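Local coordinates for putative phosphomannomutase (Thermus thermophilus, PDB 1TUO), which probably acts as a magnesium-dependent sugar-phosphate mutase of the phosphohexose mutase family, shifting a phosphate between positions of a sugar, at residues 271-276 against 368-373; 293-298 against 377-382. All blocks are in the same frame, centred on the assembly; numbering follows the deposited sequence.

Interaction 1 (271-276 against 368-373)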
# COMPACT_ATOMS: atom_id res chain seq x y z
N LEU A 271 -10.29 -5.22 2.69
CA LEU A 271 -10.81 -4.71 1.43
C LEU A 271 -12.31 -4.94 1.27
O LEU A 271 -13.04 -4.01 0.91
CB LEU A 271 -10.08 -5.35 0.25
CG LEU A 271 -10.55 -4.91 -1.13
CD1 LEU A 271 -10.36 -3.40 -1.31
CD2 LEU A 271 -9.76 -5.68 -2.19
N THR A 272 -12.77 -6.16 1.52
CA THR A 272 -14.20 -6.44 1.38
C THR A 272 -15.05 -5.73 2.43
O THR A 272 -16.16 -5.28 2.13
CB THR A 272 -14.48 -7.96 1.42
OG1 THR A 272 -13.99 -8.52 2.64
CG2 THR A 272 -13.80 -8.65 0.25
N THR A 273 -14.54 -5.64 3.65
CA THR A 273 -15.27 -4.97 4.72
C THR A 273 -15.45 -3.49 4.35
O THR A 273 -16.53 -2.93 4.51
CB THR A 273 -14.52 -5.06 6.07
OG1 THR A 273 -14.48 -6.44 6.50
CG2 THR A 273 -15.23 -4.24 7.14
N LEU A 274 -14.38 -2.87 3.84
CA LEU A 274 -14.46 -1.46 3.46
C LEU A 274 -15.27 -1.28 2.18
O LEU A 274 -15.94 -0.26 2.00
CB LEU A 274 -13.05 -0.87 3.29
CG LEU A 274 -12.29 -0.64 4.60
CD1 LEU A 274 -10.95 0.03 4.31
CD2 LEU A 274 -13.12 0.22 5.56
N ALA A 275 -15.25 -2.26 1.29
CA ALA A 275 -16.03 -2.15 0.07
C ALA A 275 -17.50 -2.15 0.45
O ALA A 275 -18.29 -1.36 -0.07
CB ALA A 275 -15.74 -3.31 -0.88
N LEU A 276 -17.87 -3.03 1.38
CA LEU A 276 -19.26 -3.12 1.82
C LEU A 276 -19.69 -1.83 2.51
O LEU A 276 -20.76 -1.31 2.22
CB LEU A 276 -19.43 -4.29 2.80
CG LEU A 276 -20.83 -4.46 3.40
CD1 LEU A 276 -21.83 -4.73 2.28
CD2 LEU A 276 -20.82 -5.63 4.38
N GLU A 368 -17.10 -8.66 13.27
CA GLU A 368 -18.53 -8.76 13.02
C GLU A 368 -18.90 -8.21 11.65
O GLU A 368 -19.81 -8.71 10.99
CB GLU A 368 -19.32 -8.05 14.12
CG GLU A 368 -19.19 -8.73 15.48
CD GLU A 368 -19.55 -10.21 15.42
OE1 GLU A 368 -20.71 -10.54 15.10
OE2 GLU A 368 -18.66 -11.05 15.69
N GLN A 369 -18.20 -7.17 11.21
CA GLN A 369 -18.49 -6.61 9.90
C GLN A 369 -18.14 -7.63 8.83
O GLN A 369 -18.86 -7.79 7.85
CB GLN A 369 -17.71 -5.32 9.65
CG GLN A 369 -18.20 -4.12 10.45
CD GLN A 369 -17.48 -2.84 10.07
OE1 GLN A 369 -17.51 -2.42 8.92
NE2 GLN A 369 -16.82 -2.21 11.04
N PHE A 370 -17.03 -8.34 9.01
CA PHE A 370 -16.64 -9.32 8.02
C PHE A 370 -17.61 -10.50 8.02
O PHE A 370 -17.86 -11.09 6.97
CB PHE A 370 -15.22 -9.82 8.25
CG PHE A 370 -14.73 -10.72 7.15
CD1 PHE A 370 -14.58 -10.23 5.86
CD2 PHE A 370 -14.51 -12.07 7.39
CE1 PHE A 370 -14.22 -11.07 4.81
CE2 PHE A 370 -14.15 -12.92 6.35
CZ PHE A 370 -14.01 -12.42 5.06
N LYS A 371 -18.16 -10.84 9.18
CA LYS A 371 -19.13 -11.94 9.28
C LYS A 371 -20.33 -11.58 8.41
O LYS A 371 -20.97 -12.45 7.82
CB LYS A 371 -19.58 -12.14 10.72
CG LYS A 371 -18.47 -12.55 11.68
CD LYS A 371 -17.95 -13.95 11.39
CE LYS A 371 -16.86 -14.34 12.38
NZ LYS A 371 -16.36 -15.73 12.16
N GLU A 372 -20.63 -10.29 8.35
CA GLU A 372 -21.74 -9.78 7.56
C GLU A 372 -21.36 -9.90 6.08
O GLU A 372 -22.21 -10.15 5.22
CB GLU A 372 -22.03 -8.32 7.93
CG GLU A 372 -23.07 -7.61 7.07
CD GLU A 372 -24.50 -8.05 7.33
OE1 GLU A 372 -24.81 -8.56 8.43
OE2 GLU A 372 -25.34 -7.86 6.42
N VAL A 373 -20.08 -9.72 5.78
CA VAL A 373 -19.63 -9.87 4.40
C VAL A 373 -19.85 -11.33 4.01
O VAL A 373 -20.34 -11.63 2.93
CB VAL A 373 -18.12 -9.54 4.25
CG1 VAL A 373 -17.62 -9.97 2.88
CG2 VAL A 373 -17.91 -8.04 4.43
O HOH W 1 -18.57 -3.22 6.57

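Interaction 2 (293-298 against 377-382)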
# COMPACT_ATOMS: atom_id res chain seq x y z
N VAL A 293 -6.60 -11.08 -5.36
CA VAL A 293 -7.58 -10.66 -4.37
C VAL A 293 -8.75 -11.65 -4.28
O VAL A 293 -9.17 -12.23 -5.28
CB VAL A 293 -8.13 -9.25 -4.69
CG1 VAL A 293 -9.31 -8.92 -3.79
CG2 VAL A 293 -7.02 -8.21 -4.51
N THR A 294 -9.25 -11.83 -3.06
CA THR A 294 -10.36 -12.74 -2.76
C THR A 294 -11.53 -12.62 -3.73
O THR A 294 -11.88 -11.52 -4.15
CB THR A 294 -10.91 -12.47 -1.35
OG1 THR A 294 -12.07 -13.29 -1.13
CG2 THR A 294 -11.31 -11.00 -1.21
N TRP A 295 -12.14 -13.76 -4.06
CA TRP A 295 -13.29 -13.71 -4.95
C TRP A 295 -14.54 -13.30 -4.19
O TRP A 295 -15.62 -13.25 -4.77
CB TRP A 295 -13.51 -15.06 -5.65
CG TRP A 295 -13.50 -16.25 -4.75
CD1 TRP A 295 -13.65 -16.27 -3.39
CD2 TRP A 295 -13.35 -17.61 -5.16
NE1 TRP A 295 -13.61 -17.57 -2.93
CE2 TRP A 295 -13.42 -18.41 -4.00
CE3 TRP A 295 -13.17 -18.24 -6.40
CZ2 TRP A 295 -13.32 -19.80 -4.04
CZ3 TRP A 295 -13.06 -19.62 -6.44
CH2 TRP A 295 -13.14 -20.39 -5.27
N LEU A 296 -14.41 -13.03 -2.90
CA LEU A 296 -15.57 -12.60 -2.13
C LEU A 296 -15.94 -11.20 -2.62
O LEU A 296 -17.10 -10.79 -2.53
CB LEU A 296 -15.27 -12.56 -0.62
CG LEU A 296 -15.77 -13.74 0.21
CD1 LEU A 296 -14.91 -14.97 -0.06
CD2 LEU A 296 -15.72 -13.38 1.70
N LEU A 297 -14.97 -10.45 -3.14
CA LEU A 297 -15.28 -9.11 -3.63
C LEU A 297 -16.17 -9.24 -4.86
O LEU A 297 -17.16 -8.51 -5.00
CB LEU A 297 -14.00 -8.34 -3.97
CG LEU A 297 -14.23 -6.89 -4.43
CD1 LEU A 297 -15.02 -6.12 -3.38
CD2 LEU A 297 -12.88 -6.23 -4.67
N ASP A 298 -15.82 -10.15 -5.76
CA ASP A 298 -16.61 -10.37 -6.98
C ASP A 298 -18.03 -10.77 -6.59
O ASP A 298 -19.00 -10.24 -7.14
CB ASP A 298 -16.01 -11.51 -7.83
CG ASP A 298 -14.54 -11.31 -8.13
OD1 ASP A 298 -14.19 -11.29 -9.33
OD2 ASP A 298 -13.75 -11.18 -7.18
N THR A 377 -22.37 -12.65 1.03
CA THR A 377 -21.78 -13.34 -0.12
C THR A 377 -22.11 -14.82 -0.12
O THR A 377 -22.09 -15.46 -1.17
CB THR A 377 -20.23 -13.22 -0.14
OG1 THR A 377 -19.70 -13.76 1.08
CG2 THR A 377 -19.80 -11.78 -0.29
N GLY A 378 -22.41 -15.36 1.06
CA GLY A 378 -22.72 -16.77 1.17
C GLY A 378 -21.46 -17.61 1.11
O GLY A 378 -21.52 -18.82 0.87
N LEU A 379 -20.32 -16.97 1.31
CA LEU A 379 -19.03 -17.65 1.25
C LEU A 379 -18.22 -17.47 2.53
O LEU A 379 -18.36 -16.46 3.23
CB LEU A 379 -18.22 -17.11 0.08
CG LEU A 379 -18.81 -17.24 -1.33
CD1 LEU A 379 -17.95 -16.46 -2.31
CD2 LEU A 379 -18.89 -18.71 -1.72
N THR A 380 -17.37 -18.45 2.82
CA THR A 380 -16.48 -18.39 3.98
C THR A 380 -15.09 -18.14 3.39
O THR A 380 -14.79 -18.60 2.30
CB THR A 380 -16.48 -19.71 4.77
OG1 THR A 380 -17.79 -19.93 5.33
CG2 THR A 380 -15.46 -19.66 5.89
N HIS A 381 -14.26 -17.41 4.13
CA HIS A 381 -12.92 -17.06 3.65
C HIS A 381 -11.76 -17.55 4.49
O HIS A 381 -11.77 -17.45 5.72
CB HIS A 381 -12.82 -15.54 3.52
CG HIS A 381 -11.42 -15.04 3.29
ND1 HIS A 381 -10.85 -14.99 2.04
CD2 HIS A 381 -10.48 -14.60 4.15
CE1 HIS A 381 -9.61 -14.54 2.14
NE2 HIS A 381 -9.36 -14.29 3.41
N ALA A 382 -10.74 -18.06 3.81
CA ALA A 382 -9.51 -18.53 4.44
C ALA A 382 -8.44 -18.28 3.38
O ALA A 382 -8.69 -18.46 2.19
CB ALA A 382 -9.59 -20.01 4.79

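Interaction 1 (271-276 against 368-373)
T272 and T273 meet F370 where segments 271-276 and 368-373, on helices 267-280 and 366-377 of the third alpha/beta/alpha domain of the phosphohexomutase fold, cross at 80°, their axes 9.2 Å apart. In the tight, buried part T272 OG1 lies in the plane of the F370 ring at its edge, 3.4 Å from CE1, while T273 OG1 sits near the same edge, by CD1. Hydrogen bonds to carbonyls of their own helix, T272 to H268 and T273 to Q269, satisfy both hydroxyls, which touch the ring edge by packing alone. V373 fills the crossing with both methyls: CG1 comes 3.9 Å from T272 OG1, and CG2 meets L276 CD2 at 3.8 Å as the two side chains run past each other in opposite directions. The looser, open side is at E372, the one partly exposed residue of the contact, whose CG is also reached by L276 CD2, L276 CG being anti to the backbone N (chi1 177°). Q369 NE2 is held by the K364 carbonyl and S358, T273 CG2 packs 3.4 Å from Q369 OE1, and a water bridging the helices gives one hydrogen to Q369 OE1 at 2.7 Å and the other to T273 O at 2.9 Å.

Interaction 2 (293-298 against 377-382)
T294 meets H381, OG1 3.8 Å from ND1, where the loop leading from domain III into the C-terminal domain passes the start of helix 296-304; E444 OE2 is hydrogen-bonded to both atoms. T294 OG1, placed anti to the backbone N (chi1 175°), also caps the helix start by accepting from L296 N at 2.9 Å in a nearly straight bond of 164°. Next, W295 makes a slight contact, its CD1 4.4 Å from L379 CD1. L296 buries the largest area of any residue here. Its CD1 packs 3.9 Å from L379 CB, the two side chains lying alongside and pointing opposite ways, and its CD2 rests 4.0 Å from H381 CB. The L296 carbonyl O lies 3.6 Å from T377 CG2, while T377 OG1, bonded to V373 O, also accepts from L379 N in an ST turn. Replacing L296 by an alanine would remove both methyls and probably leave a gap facing L379 CB, H381 CB and T377. Apolar packing around one leucine thus joins the domains, and E444 and R299, which bonds T377 O, add polar links; with N266 ND2 at NE2 and the E444 carboxylate at ND1, the H381 ring probably carries its proton on ND1.

Interactions 1 and 2 lie about 10 Å apart, centre to centre, and share helix 366-377, whose last residue, T377, begins the second segment of interaction 2. Interaction 1 is a buried crossing of two helices within domain III, whereas interaction 2 is partly buried and brings the start of helix 296-304 against the loop entering the C-terminal domain. Both use threonine hydroxyls bonded elsewhere, but a water bridges the helices in 271-276 against 368-373, while a glutamate joins the two sides of 293-298 against 377-382. The packing is continuous between them: F370 CZ lies 3.7 Å from H381 CB, and T272 CG2 lies 3.7 Å from T294 CG2.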